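Local coordinates for putative sulfatase yidJ (Bacteroides fragilis, PDB 2QZU), which probably hydrolyses sulfate esters as a metal-dependent arylsulfatase of the sulfatase family, at residues 76-84 against 128-136. Residues are numbered along the deposited sequence; the frame is centred on the assembly and turned at random.
Sequences SSPARGMLM and GYIGKWHLD
Three side chains converge on S76 OG. H134 ND1 meets it at the imidazole edge, in the ring plane, 2.8 Å away; R80 NE, one helical turn on, donates to it over 3.1 Å with an N-H...O angle of 144°; and K132 NZ adds a weak bond of 3.2 Å. The hydroxyl is carried there by a first torsion that sets OG trans to the backbone N (chi1 -176°), and a hydroxyl suits the place because its oxygen can accept from R80 and K132 while sharing a proton with ND1. S77, next on the helix, holds its OG over the centre of the imidazole face but donates to the backbone O of H134, at 2.9 Å, while C98 O receives the histidine's NE2. S76 opens the S-x-P-x-R signature of the family, which ends at R80, and is the position predicted to mature to 3-oxoalanine (formylglycine), whose hydrated form is the nucleophile in sulfatases; here it is an unmodified serine, at the start of helix 76-85. The segment 128-136 leaves strand 126-130 of the central alkaline-phosphatase-type sheet, turns at G131 and brings K132 and H134 to this helix start, an arrangement consistent with the sulfatase active site. K132, fully extended, lays its CD over one face of the R80 guanidinium, 3.6 Å from NH2. Both cations form salt bridges with D36, which probably offsets their like charge. A water accepts from R80 NH1 (3.0 Å) and donates to the Y129 hydroxyl and the W133 backbone carbonyl. Farther along the helix the packing is apolar: L135 sets CD1 against the CG of selenomethionine M84, 3.7 Å apart, and places CD2 against the backbone N of G81 and O of S77. M84 CE reaches the edge of the Y129 ring, and its selenium lies obliquely to W133, a Met-aromatic contact.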
ATOM      1  N   SER A  76      -9.862  17.489   1.891  1.00  8.29           N
ATOM      2  CA  SER A  76      -8.619  18.258   1.801  1.00  5.60           C
ATOM      3  C   SER A  76      -8.624  19.612   1.079  1.00  7.88           C
ATOM      4  O   SER A  76      -8.591  20.662   1.724  1.00  4.91           O
ATOM      5  CB  SER A  76      -7.502  17.380   1.230  1.00  7.41           C
ATOM      6  OG  SER A  76      -6.270  18.089   1.216  1.00  9.83           O
ATOM      7  N   SER A  77      -8.650  19.607  -0.247  1.00  6.98           N
ATOM      8  CA  SER A  77      -8.615  20.869  -0.978  1.00  5.30           C
ATOM      9  C   SER A  77      -9.727  21.845  -0.608  1.00  2.14           C
ATOM     10  O   SER A  77      -9.458  23.022  -0.354  1.00  2.98           O
ATOM     11  CB  SER A  77      -8.621  20.610  -2.485  1.00  8.58           C
ATOM     12  OG  SER A  77      -7.528  19.785  -2.836  1.00  5.05           O
ATOM     13  N   PRO A  78     -10.987  21.375  -0.573  1.00  5.99           N
ATOM     14  CA  PRO A  78     -12.087  22.278  -0.221  1.00  2.54           C
ATOM     15  C   PRO A  78     -11.871  22.957   1.126  1.00  6.07           C
ATOM     16  O   PRO A  78     -12.067  24.169   1.258  1.00  6.65           O
ATOM     17  CB  PRO A  78     -13.305  21.352  -0.221  1.00  5.34           C
ATOM     18  CG  PRO A  78     -12.958  20.354  -1.292  1.00  3.08           C
ATOM     19  CD  PRO A  78     -11.499  20.053  -0.981  1.00  5.64           C
ATOM     20  N   ALA A  79     -11.461  22.181   2.128  1.00  2.38           N
ATOM     21  CA  ALA A  79     -11.235  22.743   3.454  1.00  3.50           C
ATOM     22  C   ALA A  79     -10.108  23.776   3.422  1.00  2.07           C
ATOM     23  O   ALA A  79     -10.242  24.860   3.978  1.00  4.57           O
ATOM     24  CB  ALA A  79     -10.911  21.634   4.459  1.00  6.07           C
ATOM     25  N   ARG A  80      -9.000  23.436   2.769  1.00  2.66           N
ATOM     26  CA  ARG A  80      -7.863  24.348   2.675  1.00  5.61           C
ATOM     27  C   ARG A  80      -8.237  25.596   1.882  1.00  8.07           C
ATOM     28  O   ARG A  80      -7.772  26.697   2.183  1.00  5.55           O
ATOM     29  CB  ARG A  80      -6.672  23.630   2.027  1.00  3.47           C
ATOM     30  CG  ARG A  80      -6.177  22.451   2.866  1.00  3.93           C
ATOM     31  CD  ARG A  80      -5.331  21.471   2.069  1.00  7.84           C
ATOM     32  NE  ARG A  80      -4.928  20.333   2.890  1.00  7.75           N
ATOM     33  CZ  ARG A  80      -3.970  20.370   3.812  1.00 12.92           C
ATOM     34  NH1 ARG A  80      -3.298  21.492   4.038  1.00  8.79           N
ATOM     35  NH2 ARG A  80      -3.691  19.285   4.516  1.00 10.56           N
ATOM     36  N   GLY A  81      -9.094  25.415   0.880  1.00  4.91           N
ATOM     37  CA  GLY A  81      -9.537  26.533   0.062  1.00  8.55           C
ATOM     38  C   GLY A  81     -10.363  27.517   0.872  1.00  6.64           C
ATOM     39  O   GLY A  81     -10.287  28.731   0.666  1.00  6.38           O
HETATM   40  N   MSE A  82     -11.161  26.986   1.793  1.00  4.51           N
HETATM   41  CA  MSE A  82     -11.990  27.812   2.661  1.00  6.06           C
HETATM   42  C   MSE A  82     -11.093  28.544   3.651  1.00  9.45           C
HETATM   43  O   MSE A  82     -11.304  29.720   3.944  1.00 10.00           O
HETATM   44  CB  MSE A  82     -12.999  26.939   3.412  1.00  6.80           C
HETATM   45  CG  MSE A  82     -14.247  26.637   2.608  1.00  8.07           C
HETATM   46 SE   MSE A  82     -15.143  25.005   3.155  1.00 24.68          SE
HETATM   47  CE  MSE A  82     -15.191  24.147   1.433  1.00 28.76           C
ATOM     48  N   LEU A  83     -10.089  27.844   4.165  1.00  4.97           N
ATOM     49  CA  LEU A  83      -9.165  28.445   5.116  1.00  5.38           C
ATOM     50  C   LEU A  83      -8.427  29.630   4.502  1.00  6.56           C
ATOM     51  O   LEU A  83      -8.372  30.709   5.085  1.00  6.81           O
ATOM     52  CB  LEU A  83      -8.135  27.417   5.589  1.00  4.74           C
ATOM     53  CG  LEU A  83      -6.970  28.004   6.394  1.00  5.49           C
ATOM     54  CD1 LEU A  83      -7.492  28.594   7.701  1.00 10.16           C
ATOM     55  CD2 LEU A  83      -5.945  26.918   6.672  1.00 10.90           C
HETATM   56  N   MSE A  84      -7.868  29.433   3.316  1.00  6.63           N
HETATM   57  CA  MSE A  84      -7.108  30.494   2.670  1.00 11.02           C
HETATM   58  C   MSE A  84      -7.920  31.700   2.192  1.00 10.63           C
HETATM   59  O   MSE A  84      -7.452  32.835   2.291  1.00  9.34           O
HETATM   60  CB  MSE A  84      -6.298  29.927   1.502  1.00  8.95           C
HETATM   61  CG  MSE A  84      -5.317  28.819   1.883  1.00  8.63           C
HETATM   62 SE   MSE A  84      -4.186  29.223   3.420  1.00 24.44          SE
HETATM   63  CE  MSE A  84      -3.826  27.399   3.973  1.00 32.11           C
ATOM     64  N   GLY A 128       6.242  32.180   5.536  1.00  7.45           N
ATOM     65  CA  GLY A 128       6.778  30.862   5.228  1.00  5.03           C
ATOM     66  C   GLY A 128       5.718  29.766   5.230  1.00  8.62           C
ATOM     67  O   GLY A 128       4.788  29.794   6.034  1.00  5.39           O
ATOM     68  N   TYR A 129       5.855  28.803   4.325  1.00  6.42           N
ATOM     69  CA  TYR A 129       4.915  27.691   4.236  1.00  5.43           C
ATOM     70  C   TYR A 129       5.704  26.402   4.027  1.00  3.46           C
ATOM     71  O   TYR A 129       6.492  26.293   3.090  1.00  4.39           O
ATOM     72  CB  TYR A 129       3.943  27.889   3.065  1.00  3.20           C
ATOM     73  CG  TYR A 129       2.745  26.951   3.099  1.00  4.73           C
ATOM     74  CD1 TYR A 129       1.491  27.407   3.512  1.00  2.92           C
ATOM     75  CD2 TYR A 129       2.872  25.606   2.756  1.00  2.07           C
ATOM     76  CE1 TYR A 129       0.394  26.550   3.583  1.00  5.04           C
ATOM     77  CE2 TYR A 129       1.774  24.732   2.825  1.00  2.07           C
ATOM     78  CZ  TYR A 129       0.542  25.216   3.242  1.00  2.99           C
ATOM     79  OH  TYR A 129      -0.543  24.374   3.332  1.00  7.76           O
ATOM     80  N   ILE A 130       5.495  25.430   4.907  1.00  6.97           N
ATOM     81  CA  ILE A 130       6.192  24.153   4.811  1.00  4.59           C
ATOM     82  C   ILE A 130       5.167  23.023   4.835  1.00  4.66           C
ATOM     83  O   ILE A 130       4.329  22.969   5.732  1.00  4.95           O
ATOM     84  CB  ILE A 130       7.158  23.961   6.013  1.00  4.36           C
ATOM     85  CG1 ILE A 130       8.165  25.112   6.072  1.00  9.12           C
ATOM     86  CG2 ILE A 130       7.879  22.625   5.898  1.00  9.77           C
ATOM     87  CD1 ILE A 130       8.991  25.123   7.345  1.00  5.92           C
ATOM     88  N   GLY A 131       5.219  22.132   3.849  1.00  4.58           N
ATOM     89  CA  GLY A 131       4.286  21.018   3.852  1.00  3.52           C
ATOM     90  C   GLY A 131       3.317  20.927   2.696  1.00  2.07           C
ATOM     91  O   GLY A 131       3.570  21.441   1.605  1.00  6.81           O
ATOM     92  N   LYS A 132       2.191  20.267   2.954  1.00  4.61           N
ATOM     93  CA  LYS A 132       1.142  20.042   1.966  1.00  5.02           C
ATOM     94  C   LYS A 132       0.300  21.286   1.695  1.00  5.17           C
ATOM     95  O   LYS A 132      -0.216  21.912   2.620  1.00  6.72           O
ATOM     96  CB  LYS A 132       0.246  18.898   2.452  1.00  6.88           C
ATOM     97  CG  LYS A 132      -0.915  18.562   1.543  1.00  9.37           C
ATOM     98  CD  LYS A 132      -1.732  17.424   2.134  1.00  7.91           C
ATOM     99  CE  LYS A 132      -2.979  17.165   1.308  1.00  8.70           C
ATOM    100  NZ  LYS A 132      -3.831  16.112   1.925  1.00  7.27           N
ATOM    101  N   TRP A 133       0.163  21.626   0.415  1.00  4.02           N
ATOM    102  CA  TRP A 133      -0.605  22.795  -0.032  1.00  3.76           C
ATOM    103  C   TRP A 133      -1.951  22.335  -0.603  1.00  2.19           C
ATOM    104  O   TRP A 133      -3.017  22.802  -0.192  1.00  7.90           O
ATOM    105  CB  TRP A 133       0.213  23.530  -1.106  1.00  5.01           C
ATOM    106  CG  TRP A 133      -0.432  24.727  -1.742  1.00  6.48           C
ATOM    107  CD1 TRP A 133      -0.685  24.907  -3.074  1.00  2.07           C
ATOM    108  CD2 TRP A 133      -0.832  25.940  -1.090  1.00  5.35           C
ATOM    109  NE1 TRP A 133      -1.211  26.161  -3.292  1.00  2.28           N
ATOM    110  CE2 TRP A 133      -1.311  26.816  -2.090  1.00  4.91           C
ATOM    111  CE3 TRP A 133      -0.827  26.374   0.243  1.00  4.29           C
ATOM    112  CZ2 TRP A 133      -1.783  28.104  -1.802  1.00  7.73           C
ATOM    113  CZ3 TRP A 133      -1.297  27.660   0.535  1.00  9.66           C
ATOM    114  CH2 TRP A 133      -1.769  28.507  -0.489  1.00  6.10           C
ATOM    115  N   HIS A 134      -1.877  21.409  -1.558  1.00  3.48           N
ATOM    116  CA  HIS A 134      -3.032  20.811  -2.228  1.00  3.81           C
ATOM    117  C   HIS A 134      -4.104  21.799  -2.696  1.00  5.27           C
ATOM    118  O   HIS A 134      -5.292  21.576  -2.474  1.00  5.97           O
ATOM    119  CB  HIS A 134      -3.684  19.755  -1.324  1.00  9.02           C
ATOM    120  CG  HIS A 134      -4.470  18.724  -2.076  1.00  6.19           C
ATOM    121  ND1 HIS A 134      -5.320  17.831  -1.450  1.00 10.33           N
ATOM    122  CD2 HIS A 134      -4.529  18.431  -3.395  1.00  6.98           C
ATOM    123  CE1 HIS A 134      -5.862  17.038  -2.354  1.00  8.04           C
ATOM    124  NE2 HIS A 134      -5.399  17.378  -3.545  1.00  6.55           N
ATOM    125  N   LEU A 135      -3.686  22.885  -3.340  1.00  2.07           N
ATOM    126  CA  LEU A 135      -4.643  23.868  -3.834  1.00  3.11           C
ATOM    127  C   LEU A 135      -4.409  24.247  -5.299  1.00  6.39           C
ATOM    128  O   LEU A 135      -4.961  25.235  -5.788  1.00  6.91           O
ATOM    129  CB  LEU A 135      -4.618  25.120  -2.945  1.00  5.50           C
ATOM    130  CG  LEU A 135      -5.380  24.968  -1.622  1.00  3.16           C
ATOM    131  CD1 LEU A 135      -5.040  26.128  -0.695  1.00  6.64           C
ATOM    132  CD2 LEU A 135      -6.885  24.910  -1.900  1.00  4.83           C
ATOM    133  N   ASP A 136      -3.599  23.453  -5.996  1.00  5.69           N
ATOM    134  CA  ASP A 136      -3.314  23.695  -7.414  1.00  2.49           C
ATOM    135  C   ASP A 136      -3.791  22.526  -8.284  1.00  5.13           C
ATOM    136  O   ASP A 136      -3.591  21.362  -7.939  1.00  9.09           O
ATOM    137  CB  ASP A 136      -1.812  23.902  -7.637  1.00  6.07           C
ATOM    138  CG  ASP A 136      -1.271  25.112  -6.898  1.00  8.37           C
ATOM    139  OD1 ASP A 136      -1.831  26.216  -7.060  1.00  9.70           O
ATOM    140  OD2 ASP A 136      -0.282  24.957  -6.158  1.00  8.92           O
TER
HETATM  141  O   HOH W   1      -3.256  24.080   2.478  1.00  7.65           O